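Local coordinates for protein cytochrome c, mono-and diheme variant (Methylophaga aminisulfidivorans MP, PDB 7C90) that probably carries electrons in the methanol oxidation system as a c-type cytochrome, holding a covalently attached heme c, at residues D107-P112 and W150-Y155; T123-A128 and L139-I144; S82-A87 and H94-K99. All coordinates share one frame; numbering follows the deposited sequence.

Contact 1 of 3, residues D107-P112 and W150-Y155; sequences DYYTYP and WVRSVY. With NA (sodium ion), chain K; NA (sodium ion), chain L; HEC (heme c), chain E.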
loop_
_atom_site.group_PDB
_atom_site.type_symbol
_atom_site.label_atom_id
_atom_site.label_comp_id
_atom_site.label_asym_id
_atom_site.label_seq_id
_atom_site.Cartn_x
_atom_site.Cartn_y
_atom_site.Cartn_z
ATOM N N ASP A 107 17.832 7.651 8.236
ATOM C CA ASP A 107 18.929 6.655 8.368
ATOM C C ASP A 107 18.364 5.301 8.794
ATOM O O ASP A 107 19.165 4.432 9.113
ATOM C CB ASP A 107 20.038 7.101 9.325
ATOM C CG ASP A 107 19.558 7.675 10.648
ATOM O OD1 ASP A 107 18.364 7.487 10.974
ATOM O OD2 ASP A 107 20.377 8.333 11.319
ATOM N N TYR A 108 17.042 5.116 8.769
ATOM C CA TYR A 108 16.411 3.782 8.926
ATOM C C TYR A 108 16.210 3.156 7.547
ATOM O O TYR A 108 15.793 3.853 6.617
ATOM C CB TYR A 108 15.101 3.914 9.696
ATOM C CG TYR A 108 15.266 4.488 11.080
ATOM C CD1 TYR A 108 15.792 3.725 12.108
ATOM C CD2 TYR A 108 14.913 5.796 11.345
ATOM C CE1 TYR A 108 15.924 4.241 13.382
ATOM C CE2 TYR A 108 15.058 6.338 12.612
ATOM C CZ TYR A 108 15.546 5.548 13.635
ATOM O OH TYR A 108 15.656 6.072 14.886
ATOM N N TYR A 109 16.530 1.882 7.417
ATOM C CA TYR A 109 16.507 1.117 6.139
ATOM C C TYR A 109 15.770 -0.218 6.349
ATOM O O TYR A 109 16.002 -0.938 7.338
ATOM C CB TYR A 109 17.937 0.901 5.613
ATOM C CG TYR A 109 18.648 2.173 5.219
ATOM C CD1 TYR A 109 18.460 2.726 3.962
ATOM C CD2 TYR A 109 19.444 2.877 6.127
ATOM C CE1 TYR A 109 19.061 3.917 3.592
ATOM C CE2 TYR A 109 20.047 4.079 5.780
ATOM C CZ TYR A 109 19.874 4.591 4.498
ATOM O OH TYR A 109 20.436 5.784 4.119
ATOM N N THR A 110 14.932 -0.579 5.390
ATOM C CA THR A 110 14.430 -1.954 5.251
ATOM C C THR A 110 15.594 -2.875 4.852
ATOM O O THR A 110 15.726 -3.975 5.435
ATOM C CB THR A 110 13.261 -1.971 4.270
ATOM O OG1 THR A 110 12.421 -0.886 4.666
ATOM C CG2 THR A 110 12.563 -3.308 4.240
ATOM N N TYR A 111 16.395 -2.450 3.875
ATOM C CA TYR A 111 17.572 -3.174 3.357
ATOM C C TYR A 111 18.803 -2.312 3.593
ATOM O O TYR A 111 18.921 -1.220 3.049
ATOM C CB TYR A 111 17.328 -3.537 1.895
ATOM C CG TYR A 111 16.005 -4.213 1.619
ATOM C CD1 TYR A 111 15.838 -5.567 1.858
ATOM C CD2 TYR A 111 14.925 -3.511 1.125
ATOM C CE1 TYR A 111 14.628 -6.200 1.617
ATOM C CE2 TYR A 111 13.717 -4.135 0.855
ATOM C CZ TYR A 111 13.573 -5.489 1.086
ATOM O OH TYR A 111 12.374 -6.104 0.865
ATOM N N PRO A 112 19.748 -2.749 4.457
ATOM C CA PRO A 112 20.920 -1.933 4.802
ATOM C C PRO A 112 21.831 -1.502 3.630
ATOM O O PRO A 112 22.426 -0.395 3.672
ATOM C CB PRO A 112 21.692 -2.822 5.810
ATOM C CG PRO A 112 21.174 -4.235 5.598
ATOM C CD PRO A 112 19.739 -4.056 5.131
ATOM N N TRP A 150 18.993 13.102 -6.035
ATOM C CA TRP A 150 17.956 13.920 -5.341
ATOM C C TRP A 150 17.609 13.278 -4.001
ATOM O O TRP A 150 17.482 13.994 -3.012
ATOM C CB TRP A 150 16.713 14.158 -6.230
ATOM C CG TRP A 150 15.719 14.987 -5.492
ATOM C CD1 TRP A 150 15.727 16.341 -5.331
ATOM C CD2 TRP A 150 14.662 14.486 -4.665
ATOM N NE1 TRP A 150 14.718 16.716 -4.496
ATOM C CE2 TRP A 150 14.060 15.607 -4.053
ATOM C CE3 TRP A 150 14.181 13.204 -4.373
ATOM C CZ2 TRP A 150 12.971 15.487 -3.192
ATOM C CZ3 TRP A 150 13.128 13.086 -3.495
ATOM C CH2 TRP A 150 12.523 14.212 -2.921
ATOM N N VAL A 151 17.429 11.956 -3.951
ATOM C CA VAL A 151 17.084 11.238 -2.697
ATOM C C VAL A 151 18.197 11.490 -1.671
ATOM O O VAL A 151 17.862 11.689 -0.453
ATOM C CB VAL A 151 16.831 9.732 -2.949
ATOM C CG1 VAL A 151 16.735 8.952 -1.655
ATOM C CG2 VAL A 151 15.567 9.481 -3.781
ATOM N N ARG A 152 19.472 11.469 -2.096
ATOM C CA ARG A 152 20.584 11.708 -1.136
ATOM C C ARG A 152 20.558 13.177 -0.675
ATOM O O ARG A 152 20.804 13.385 0.474
ATOM C CB ARG A 152 21.936 11.338 -1.737
ATOM C CG ARG A 152 22.056 9.873 -2.101
ATOM C CD ARG A 152 21.709 8.915 -0.976
ATOM N NE ARG A 152 22.265 7.623 -1.338
ATOM C CZ ARG A 152 21.969 6.459 -0.778
ATOM N NH1 ARG A 152 21.088 6.382 0.201
ATOM N NH2 ARG A 152 22.536 5.364 -1.244
ATOM N N SER A 153 20.178 14.120 -1.534
ATOM C CA SER A 153 20.252 15.584 -1.285
ATOM C C SER A 153 19.254 15.981 -0.191
ATOM O O SER A 153 19.512 16.981 0.483
ATOM C CB SER A 153 20.011 16.362 -2.557
ATOM O OG SER A 153 18.620 16.350 -2.922
ATOM N N VAL A 154 18.163 15.224 -0.001
ATOM C CA VAL A 154 17.079 15.595 0.963
ATOM C C VAL A 154 17.266 14.836 2.267
ATOM O O VAL A 154 16.467 15.046 3.150
ATOM C CB VAL A 154 15.676 15.403 0.374
ATOM C CG1 VAL A 154 15.440 16.416 -0.722
ATOM C CG2 VAL A 154 15.411 13.983 -0.132
ATOM N N TYR A 155 18.339 14.050 2.389
ATOM C CA TYR A 155 18.662 13.243 3.595
ATOM C C TYR A 155 18.721 14.124 4.838
ATOM O O TYR A 155 19.413 15.162 4.784
ATOM C CB TYR A 155 20.048 12.626 3.441
ATOM C CG TYR A 155 20.494 11.670 4.510
ATOM C CD1 TYR A 155 19.884 10.435 4.692
ATOM C CD2 TYR A 155 21.620 11.951 5.262
ATOM C CE1 TYR A 155 20.339 9.544 5.651
ATOM C CE2 TYR A 155 22.101 11.060 6.204
ATOM C CZ TYR A 155 21.487 9.840 6.375
ATOM O OH TYR A 155 22.004 8.962 7.284
HETATM NA NA NA K . 16.754 5.351 4.796
HETATM NA NA NA L . 13.306 4.182 6.121
HETATM FE FE HEC E . 9.768 2.171 -3.605
HETATM C CHA HEC E . 10.868 0.166 -1.030
HETATM C CHB HEC E . 12.780 3.652 -3.766
HETATM C CHC HEC E . 8.773 3.752 -6.485
HETATM C CHD HEC E . 6.561 1.198 -2.989
HETATM N NA HEC E . 11.522 1.889 -2.587
HETATM C C1A HEC E . 11.807 1.097 -1.574
HETATM C C2A HEC E . 13.197 1.168 -1.079
HETATM C C3A HEC E . 13.785 2.186 -1.933
HETATM C C4A HEC E . 12.636 2.606 -2.767
HETATM C CMA HEC E . 15.142 2.798 -1.943
HETATM C CAA HEC E . 13.854 0.378 -0.010
HETATM C CBA HEC E . 13.999 1.375 1.128
HETATM C CGA HEC E . 14.759 0.800 2.278
HETATM O O1A HEC E . 15.532 -0.154 2.078
HETATM O O2A HEC E . 14.501 1.277 3.414
HETATM N NB HEC E . 10.653 3.484 -4.896
HETATM C C1B HEC E . 11.834 4.027 -4.781
HETATM C C2B HEC E . 12.176 5.017 -5.823
HETATM C C3B HEC E . 10.980 5.016 -6.658
HETATM C C4B HEC E . 10.122 4.041 -6.000
HETATM C CMB HEC E . 13.446 5.809 -5.954
HETATM C CAB HEC E . 10.729 5.842 -7.923
HETATM C CBB HEC E . 11.590 5.391 -9.050
HETATM N NC HEC E . 7.984 2.431 -4.552
HETATM C C1C HEC E . 7.789 3.053 -5.724
HETATM C C2C HEC E . 6.396 3.083 -6.202
HETATM C C3C HEC E . 5.739 2.308 -5.142
HETATM C C4C HEC E . 6.784 1.967 -4.189
HETATM C CMC HEC E . 5.917 3.740 -7.450
HETATM C CAC HEC E . 4.246 2.104 -5.098
HETATM C CBC HEC E . 3.673 1.494 -6.346
HETATM N ND HEC E . 8.877 0.923 -2.219
HETATM C C1D HEC E . 7.589 0.654 -2.104
HETATM C C2D HEC E . 7.251 -0.310 -1.076
HETATM C C3D HEC E . 8.525 -0.638 -0.482
HETATM C C4D HEC E . 9.439 0.167 -1.296
HETATM C CMD HEC E . 5.901 -0.831 -0.764
HETATM C CAD HEC E . 8.842 -1.628 0.562
HETATM C CBD HEC E . 9.279 -2.862 -0.242
HETATM C CGD HEC E . 10.129 -3.884 0.492
HETATM O O1D HEC E . 10.189 -3.848 1.734
HETATM O O2D HEC E . 10.733 -4.788 -0.147
HETATM O O HOH W 1 21.948 6.559 5.929
HETATM O O HOH W 2 17.689 6.724 2.777
HETATM O O HOH W 3 12.721 1.774 5.985
HETATM O O HOH W 4 14.770 3.898 3.638
HETATM O O HOH W 5 11.400 3.614 8.036
#
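Asp107 and Tyr155 meet by van der Waals contact, with Asp107 CB 3.4 Å from Tyr155 OH. The Tyr109 hydroxyl lies 4.1 Å from Tyr155 CE1. Arg152 NH1 comes to 4.0 Å from Tyr109 OH, a contact and not a bond, the ring and guanidinium planes 71° apart. Arg152 itself is committed to Asp117 and the carbonyl of Asn114. The polar link is a water at the edge of the Tyr109 ring, in its plane, bonded to Tyr109 OH at 2.5 Å and donating to Tyr155 OH at 2.8 Å. Tyr155 OH also bonds to the carbonyl of Ser158. A second group of contacts involves ions and heme. Tyr108 O binds both sodium ions, and one of them sits 3.0 Å above the Tyr109 ring, toward its rim. Thr110 N donates to heme O2A, and Tyr111 N to heme O1A. With an alanine at Tyr109, the bridging water would probably lose one partner and that sodium ion the ring covering one side. The chemistry implies a water-mediated joint beside a propionate held by backbone N-H groups.

Contact 2 of 3, residues T123-A128 and L139-I144; sequences TIYGGA and LTKDEI. With HEC (heme c), chain E.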
loop_
_atom_site.group_PDB
_atom_site.type_symbol
_atom_site.label_atom_id
_atom_site.label_comp_id
_atom_site.label_asym_id
_atom_site.label_seq_id
_atom_site.Cartn_x
_atom_site.Cartn_y
_atom_site.Cartn_z
ATOM N N THR A 123 18.078 -1.608 -5.831
ATOM C CA THR A 123 16.705 -1.671 -5.291
ATOM C C THR A 123 15.793 -1.002 -6.331
ATOM O O THR A 123 14.719 -1.533 -6.642
ATOM C CB THR A 123 16.639 -1.070 -3.885
ATOM O OG1 THR A 123 17.411 -1.853 -2.980
ATOM C CG2 THR A 123 15.218 -0.943 -3.381
ATOM N N ILE A 124 16.200 0.127 -6.876
ATOM C CA ILE A 124 15.364 0.871 -7.855
ATOM C C ILE A 124 15.318 0.075 -9.157
ATOM O O ILE A 124 14.186 -0.156 -9.695
ATOM C CB ILE A 124 15.874 2.306 -8.067
ATOM C CG1 ILE A 124 15.823 3.086 -6.749
ATOM C CG2 ILE A 124 15.066 2.990 -9.155
ATOM C CD1 ILE A 124 16.606 4.402 -6.766
ATOM N N TYR A 125 16.474 -0.307 -9.686
ATOM C CA TYR A 125 16.541 -0.976 -11.011
ATOM C C TYR A 125 15.726 -2.282 -10.985
ATOM O O TYR A 125 14.853 -2.456 -11.898
ATOM C CB TYR A 125 18.011 -1.129 -11.413
ATOM C CG TYR A 125 18.210 -1.653 -12.795
ATOM C CD1 TYR A 125 18.180 -0.829 -13.907
ATOM C CD2 TYR A 125 18.377 -3.005 -12.993
ATOM C CE1 TYR A 125 18.325 -1.352 -15.185
ATOM C CE2 TYR A 125 18.534 -3.536 -14.259
ATOM C CZ TYR A 125 18.510 -2.716 -15.360
ATOM O OH TYR A 125 18.659 -3.297 -16.595
ATOM N N GLY A 126 16.024 -3.165 -10.009
ATOM C CA GLY A 126 15.548 -4.563 -9.906
ATOM C C GLY A 126 14.293 -4.711 -9.063
ATOM O O GLY A 126 13.697 -5.757 -9.113
ATOM N N GLY A 127 13.888 -3.677 -8.332
ATOM C CA GLY A 127 12.698 -3.714 -7.477
ATOM C C GLY A 127 12.963 -4.455 -6.176
ATOM O O GLY A 127 14.065 -4.904 -5.941
ATOM N N ALA A 128 11.975 -4.509 -5.326
ATOM C CA ALA A 128 12.026 -5.217 -4.030
ATOM C C ALA A 128 10.736 -6.026 -3.930
ATOM O O ALA A 128 10.381 -6.616 -4.963
ATOM C CB ALA A 128 12.245 -4.218 -2.907
ATOM N N LEU A 139 12.375 3.713 -16.520
ATOM C CA LEU A 139 13.411 4.762 -16.356
ATOM C C LEU A 139 14.721 4.285 -16.975
ATOM O O LEU A 139 15.021 3.105 -16.822
ATOM C CB LEU A 139 13.638 5.015 -14.869
ATOM C CG LEU A 139 12.431 5.468 -14.061
ATOM C CD1 LEU A 139 12.805 5.610 -12.614
ATOM C CD2 LEU A 139 11.864 6.768 -14.595
ATOM N N THR A 140 15.461 5.172 -17.646
ATOM C CA THR A 140 16.862 4.913 -18.059
ATOM C C THR A 140 17.750 4.856 -16.809
ATOM O O THR A 140 17.362 5.402 -15.708
ATOM C CB THR A 140 17.418 5.950 -19.048
ATOM O OG1 THR A 140 17.632 7.165 -18.319
ATOM C CG2 THR A 140 16.510 6.187 -20.240
ATOM N N LYS A 141 18.916 4.245 -16.959
ATOM C CA LYS A 141 19.941 4.185 -15.890
ATOM C C LYS A 141 20.347 5.610 -15.503
ATOM O O LYS A 141 20.437 5.878 -14.308
ATOM C CB LYS A 141 21.112 3.331 -16.349
ATOM C CG LYS A 141 20.798 1.841 -16.373
ATOM C CD LYS A 141 22.040 0.992 -16.492
ATOM C CE LYS A 141 22.457 0.792 -17.931
ATOM N NZ LYS A 141 21.470 -0.055 -18.650
ATOM N N ASP A 142 20.465 6.519 -16.470
ATOM C CA ASP A 142 20.836 7.927 -16.187
ATOM C C ASP A 142 19.739 8.579 -15.349
ATOM O O ASP A 142 20.077 9.348 -14.441
ATOM C CB ASP A 142 21.065 8.726 -17.471
ATOM C CG ASP A 142 21.784 10.036 -17.194
ATOM O OD1 ASP A 142 22.952 9.960 -16.760
ATOM O OD2 ASP A 142 21.150 11.115 -17.361
ATOM N N GLU A 143 18.468 8.282 -15.644
ATOM C CA GLU A 143 17.326 8.849 -14.895
ATOM C C GLU A 143 17.327 8.310 -13.465
ATOM O O GLU A 143 17.096 9.074 -12.534
ATOM C CB GLU A 143 16.017 8.556 -15.612
ATOM C CG GLU A 143 15.836 9.360 -16.878
ATOM C CD GLU A 143 14.601 8.952 -17.674
ATOM O OE1 GLU A 143 14.267 7.715 -17.742
ATOM O OE2 GLU A 143 13.959 9.869 -18.215
ATOM N N ILE A 144 17.635 7.038 -13.283
ATOM C CA ILE A 144 17.729 6.439 -11.921
ATOM C C ILE A 144 18.821 7.163 -11.127
ATOM O O ILE A 144 18.569 7.522 -9.965
ATOM C CB ILE A 144 17.934 4.919 -12.021
ATOM C CG1 ILE A 144 16.662 4.243 -12.545
ATOM C CG2 ILE A 144 18.370 4.318 -10.685
ATOM C CD1 ILE A 144 16.868 2.793 -12.962
HETATM FE FE HEC E . 9.768 2.171 -3.605
HETATM C CHA HEC E . 10.868 0.166 -1.030
HETATM C CHB HEC E . 12.780 3.652 -3.766
HETATM C CHC HEC E . 8.773 3.752 -6.485
HETATM C CHD HEC E . 6.561 1.198 -2.989
HETATM N NA HEC E . 11.522 1.889 -2.587
HETATM C C1A HEC E . 11.807 1.097 -1.574
HETATM C C2A HEC E . 13.197 1.168 -1.079
HETATM C C3A HEC E . 13.785 2.186 -1.933
HETATM C C4A HEC E . 12.636 2.606 -2.767
HETATM C CMA HEC E . 15.142 2.798 -1.943
HETATM C CAA HEC E . 13.854 0.378 -0.010
HETATM C CBA HEC E . 13.999 1.375 1.128
HETATM C CGA HEC E . 14.759 0.800 2.278
HETATM O O1A HEC E . 15.532 -0.154 2.078
HETATM O O2A HEC E . 14.501 1.277 3.414
HETATM N NB HEC E . 10.653 3.484 -4.896
HETATM C C1B HEC E . 11.834 4.027 -4.781
HETATM C C2B HEC E . 12.176 5.017 -5.823
HETATM C C3B HEC E . 10.980 5.016 -6.658
HETATM C C4B HEC E . 10.122 4.041 -6.000
HETATM C CMB HEC E . 13.446 5.809 -5.954
HETATM C CAB HEC E . 10.729 5.842 -7.923
HETATM C CBB HEC E . 11.590 5.391 -9.050
HETATM N NC HEC E . 7.984 2.431 -4.552
HETATM C C1C HEC E . 7.789 3.053 -5.724
HETATM C C2C HEC E . 6.396 3.083 -6.202
HETATM C C3C HEC E . 5.739 2.308 -5.142
HETATM C C4C HEC E . 6.784 1.967 -4.189
HETATM C CMC HEC E . 5.917 3.740 -7.450
HETATM C CAC HEC E . 4.246 2.104 -5.098
HETATM C CBC HEC E . 3.673 1.494 -6.346
HETATM N ND HEC E . 8.877 0.923 -2.219
HETATM C C1D HEC E . 7.589 0.654 -2.104
HETATM C C2D HEC E . 7.251 -0.310 -1.076
HETATM C C3D HEC E . 8.525 -0.638 -0.482
HETATM C C4D HEC E . 9.439 0.167 -1.296
HETATM C CMD HEC E . 5.901 -0.831 -0.764
HETATM C CAD HEC E . 8.842 -1.628 0.562
HETATM C CBD HEC E . 9.279 -2.862 -0.242
HETATM C CGD HEC E . 10.129 -3.884 0.492
HETATM O O1D HEC E . 10.189 -3.848 1.734
HETATM O O2D HEC E . 10.733 -4.788 -0.147
#
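Ile124 and Ile144 run antiparallel alongside each other, their CG2 methyls meeting at 3.9 Å. Both residues point their CB toward the other segment. In Ile124, CG2 stands anti to the backbone N, which sends this branch to Ile144 while CG1 and CD1 go to the heme. Ile124 CD1 lies 3.6 Å from the heme methyl CMB. One side chain therefore touches the neighbouring helix with one branch and the cofactor with the other.

Tyr125 lies nearly perpendicular to Ile144. Ile144 CD1 comes to the edge of the ring, near its plane, and is 4.0 Å from Tyr125 CD1. Lys141 CG approaches the same ring obliquely, 4.2 Å from Tyr125 CE1. The aliphatic part of the lysine thus packs on the tyrosine, while the two polar ends go to the loop before helix 57-65. Tyr125 OH bonds to the carbonyls of Phe49 and Asp46, and Lys141 NZ to that of Leu47.

The start of helix 141-153 is fixed by its own bonds. Thr140 OG1 accepts from Glu143 N at 3.0 Å, and Thr140 N donates to Glu143 OE1 at 2.8 Å, on the anti side of the carboxylate. On the heme side, Thr123 CG2 lies 3.7 Å from heme C2A and Leu139 CD1 3.8 Å from heme CBB. Here a capping box opens helix 141-153, and apolar packing joins it to the end of helix 117-126 beside the heme of a cytochrome c fold.

Contact 3 of 3, residues S82-A87 and H94-K99; sequences SLFMTA and HHAEGK. With HEC (heme c), chain E.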
loop_
_atom_site.group_PDB
_atom_site.type_symbol
_atom_site.label_atom_id
_atom_site.label_comp_id
_atom_site.label_asym_id
_atom_site.label_seq_id
_atom_site.Cartn_x
_atom_site.Cartn_y
_atom_site.Cartn_z
ATOM N N SER A 82 12.243 16.270 -10.088
ATOM C CA SER A 82 11.095 16.215 -11.021
ATOM C C SER A 82 10.818 14.746 -11.407
ATOM O O SER A 82 9.647 14.383 -11.490
ATOM C CB SER A 82 11.348 17.126 -12.197
ATOM O OG SER A 82 10.556 16.740 -13.302
ATOM N N LEU A 83 11.850 13.906 -11.563
ATOM C CA LEU A 83 11.699 12.473 -11.969
ATOM C C LEU A 83 11.155 11.648 -10.796
ATOM O O LEU A 83 10.313 10.750 -11.028
ATOM C CB LEU A 83 13.038 11.918 -12.451
ATOM C CG LEU A 83 13.522 12.507 -13.775
ATOM C CD1 LEU A 83 15.010 12.274 -13.961
ATOM C CD2 LEU A 83 12.747 11.929 -14.945
ATOM N N PHE A 84 11.602 11.955 -9.582
ATOM C CA PHE A 84 11.088 11.353 -8.330
ATOM C C PHE A 84 9.593 11.662 -8.159
ATOM O O PHE A 84 8.851 10.751 -7.818
ATOM C CB PHE A 84 11.855 11.864 -7.122
ATOM C CG PHE A 84 11.388 11.287 -5.823
ATOM C CD1 PHE A 84 10.334 11.860 -5.143
ATOM C CD2 PHE A 84 12.000 10.179 -5.289
ATOM C CE1 PHE A 84 9.918 11.343 -3.930
ATOM C CE2 PHE A 84 11.571 9.653 -4.081
ATOM C CZ PHE A 84 10.542 10.248 -3.397
ATOM N N MET A 85 9.161 12.905 -8.391
ATOM C CA MET A 85 7.720 13.270 -8.262
ATOM C C MET A 85 6.908 12.399 -9.219
ATOM O O MET A 85 5.894 11.862 -8.787
ATOM C CB MET A 85 7.437 14.747 -8.544
ATOM C CG MET A 85 8.224 15.673 -7.674
ATOM S SD MET A 85 8.067 15.313 -5.917
ATOM C CE MET A 85 9.770 15.352 -5.351
ATOM N N THR A 86 7.356 12.224 -10.453
ATOM C CA THR A 86 6.609 11.433 -11.463
ATOM C C THR A 86 6.601 9.931 -11.096
ATOM O O THR A 86 5.525 9.283 -11.207
ATOM C CB THR A 86 7.153 11.669 -12.879
ATOM O OG1 THR A 86 7.216 13.071 -13.124
ATOM C CG2 THR A 86 6.281 10.999 -13.917
ATOM N N ALA A 87 7.730 9.377 -10.668
ATOM C CA ALA A 87 7.959 7.914 -10.629
ATOM C C ALA A 87 7.759 7.350 -9.238
ATOM O O ALA A 87 7.497 6.132 -9.164
ATOM C CB ALA A 87 9.326 7.553 -11.175
ATOM N N HIS A 94 5.890 13.249 -1.382
ATOM C CA HIS A 94 6.506 14.353 -2.168
ATOM C C HIS A 94 7.795 14.851 -1.491
ATOM O O HIS A 94 8.613 15.407 -2.205
ATOM C CB HIS A 94 5.492 15.464 -2.470
ATOM C CG HIS A 94 4.547 15.109 -3.566
ATOM N ND1 HIS A 94 3.321 14.519 -3.313
ATOM C CD2 HIS A 94 4.630 15.256 -4.910
ATOM C CE1 HIS A 94 2.688 14.326 -4.449
ATOM N NE2 HIS A 94 3.450 14.788 -5.456
ATOM N N HIS A 95 8.012 14.553 -0.213
ATOM C CA HIS A 95 9.256 14.898 0.534
ATOM C C HIS A 95 10.036 13.641 0.936
ATOM O O HIS A 95 10.873 13.753 1.847
ATOM C CB HIS A 95 8.909 15.748 1.766
ATOM C CG HIS A 95 8.061 16.901 1.398
ATOM N ND1 HIS A 95 6.689 16.861 1.527
ATOM C CD2 HIS A 95 8.373 18.080 0.827
ATOM C CE1 HIS A 95 6.182 17.986 1.074
ATOM N NE2 HIS A 95 7.202 18.754 0.639
ATOM N N ALA A 96 9.763 12.486 0.314
ATOM C CA ALA A 96 10.397 11.196 0.652
ATOM C C ALA A 96 10.193 10.863 2.123
ATOM O O ALA A 96 11.054 10.137 2.697
ATOM C CB ALA A 96 11.854 11.259 0.303
ATOM N N GLU A 97 9.063 11.299 2.687
ATOM C CA GLU A 97 8.678 11.088 4.107
ATOM C C GLU A 97 8.014 9.710 4.261
ATOM O O GLU A 97 7.867 9.231 5.411
ATOM C CB GLU A 97 7.815 12.267 4.589
ATOM C CG GLU A 97 6.354 12.232 4.152
ATOM C CD GLU A 97 6.009 12.821 2.797
ATOM O OE1 GLU A 97 6.941 13.106 1.998
ATOM O OE2 GLU A 97 4.792 12.976 2.524
ATOM N N GLY A 98 7.723 9.032 3.148
ATOM C CA GLY A 98 7.064 7.711 3.166
ATOM C C GLY A 98 5.549 7.877 3.173
ATOM O O GLY A 98 5.069 8.883 3.702
ATOM N N LYS A 99 4.817 6.970 2.527
ATOM C CA LYS A 99 3.330 6.965 2.496
ATOM C C LYS A 99 2.917 5.484 2.486
ATOM O O LYS A 99 2.681 4.924 3.580
ATOM C CB LYS A 99 2.911 7.849 1.315
ATOM C CG LYS A 99 1.423 8.097 1.081
ATOM C CD LYS A 99 1.180 8.982 -0.152
ATOM C CE LYS A 99 -0.239 8.989 -0.698
ATOM N NZ LYS A 99 -0.292 8.980 -2.195
HETATM FE FE HEC E . 9.768 2.171 -3.605
HETATM C CHA HEC E . 10.868 0.166 -1.030
HETATM C CHB HEC E . 12.780 3.652 -3.766
HETATM C CHC HEC E . 8.773 3.752 -6.485
HETATM C CHD HEC E . 6.561 1.198 -2.989
HETATM N NA HEC E . 11.522 1.889 -2.587
HETATM C C1A HEC E . 11.807 1.097 -1.574
HETATM C C2A HEC E . 13.197 1.168 -1.079
HETATM C C3A HEC E . 13.785 2.186 -1.933
HETATM C C4A HEC E . 12.636 2.606 -2.767
HETATM C CMA HEC E . 15.142 2.798 -1.943
HETATM C CAA HEC E . 13.854 0.378 -0.010
HETATM C CBA HEC E . 13.999 1.375 1.128
HETATM C CGA HEC E . 14.759 0.800 2.278
HETATM O O1A HEC E . 15.532 -0.154 2.078
HETATM O O2A HEC E . 14.501 1.277 3.414
HETATM N NB HEC E . 10.653 3.484 -4.896
HETATM C C1B HEC E . 11.834 4.027 -4.781
HETATM C C2B HEC E . 12.176 5.017 -5.823
HETATM C C3B HEC E . 10.980 5.016 -6.658
HETATM C C4B HEC E . 10.122 4.041 -6.000
HETATM C CMB HEC E . 13.446 5.809 -5.954
HETATM C CAB HEC E . 10.729 5.842 -7.923
HETATM C CBB HEC E . 11.590 5.391 -9.050
HETATM N NC HEC E . 7.984 2.431 -4.552
HETATM C C1C HEC E . 7.789 3.053 -5.724
HETATM C C2C HEC E . 6.396 3.083 -6.202
HETATM C C3C HEC E . 5.739 2.308 -5.142
HETATM C C4C HEC E . 6.784 1.967 -4.189
HETATM C CMC HEC E . 5.917 3.740 -7.450
HETATM C CAC HEC E . 4.246 2.104 -5.098
HETATM C CBC HEC E . 3.673 1.494 -6.346
HETATM N ND HEC E . 8.877 0.923 -2.219
HETATM C C1D HEC E . 7.589 0.654 -2.104
HETATM C C2D HEC E . 7.251 -0.310 -1.076
HETATM C C3D HEC E . 8.525 -0.638 -0.482
HETATM C C4D HEC E . 9.439 0.167 -1.296
HETATM C CMD HEC E . 5.901 -0.831 -0.764
HETATM C CAD HEC E . 8.842 -1.628 0.562
HETATM C CBD HEC E . 9.279 -2.862 -0.242
HETATM C CGD HEC E . 10.129 -3.884 0.492
HETATM O O1D HEC E . 10.189 -3.848 1.734
HETATM O O2D HEC E . 10.733 -4.788 -0.147
#
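Met85 lays its sulfur against the imidazole of His94, with SD 3.6 Å from His94 CD2. The approach is oblique: SD is 4.7 Å from the ring centroid and 72° off the ring normal, a sulfur-aromatic contact. The methionine chain is bent at chi2 and again at chi3. Its methyl then comes to the backbone of the loop, with CE 3.4 Å from His94 O. Met85 thus touches His94 at both ring and carbonyl.

The second point of contact is apolar. Phe84 CG is anti to the backbone N (chi1 -180°), and the ring extends toward the loop. Its far carbon CZ reaches Ala96 CB at 4.1 Å, in an oblique approach. Around it, Phe84 also packs on His92, the axial heme ligand, and on Trp150 and Val151 of helix 141-153.

The loop is tied to itself by His95 N, which donates to Glu97 OE1 at 2.9 Å. The N-H meets the oxygen almost end-on to its C-O bond, though its own angle is bent to 142°. His94 NE2 bonds to Asn138 OD1 of the third subunit, and an iron(III) ion lies about 3 Å from the His94 side chain. The chemistry implies a mostly nonpolar contact, in which sulfur and methyl pack on a histidine ring and carbonyl while the ring's polar end is turned to the subunit interface.

In the fold
From the N terminus, contact 3 closes first. It joins helix 74-87 to the loop just after helix 89-92, and so encloses the short helical region carrying the heme-binding residues Cys88, Cys91 and His92. Contact 1 opens next, from the loop at 107-112, and closes at the end of helix 141-153 and the residues just after it. Contact 2 forms within that span, bringing the end of helix 117-126 to the start of helix 141-153. Contacts 1 and 2 therefore nest, and contact 3 stands before both in series. Helix 141-153 serves both nested contacts. Trp150 packs on Met85, tying contacts 1 and 3, while Leu139 touches Ala87 between contacts 2 and 3. All three contacts reach the heme.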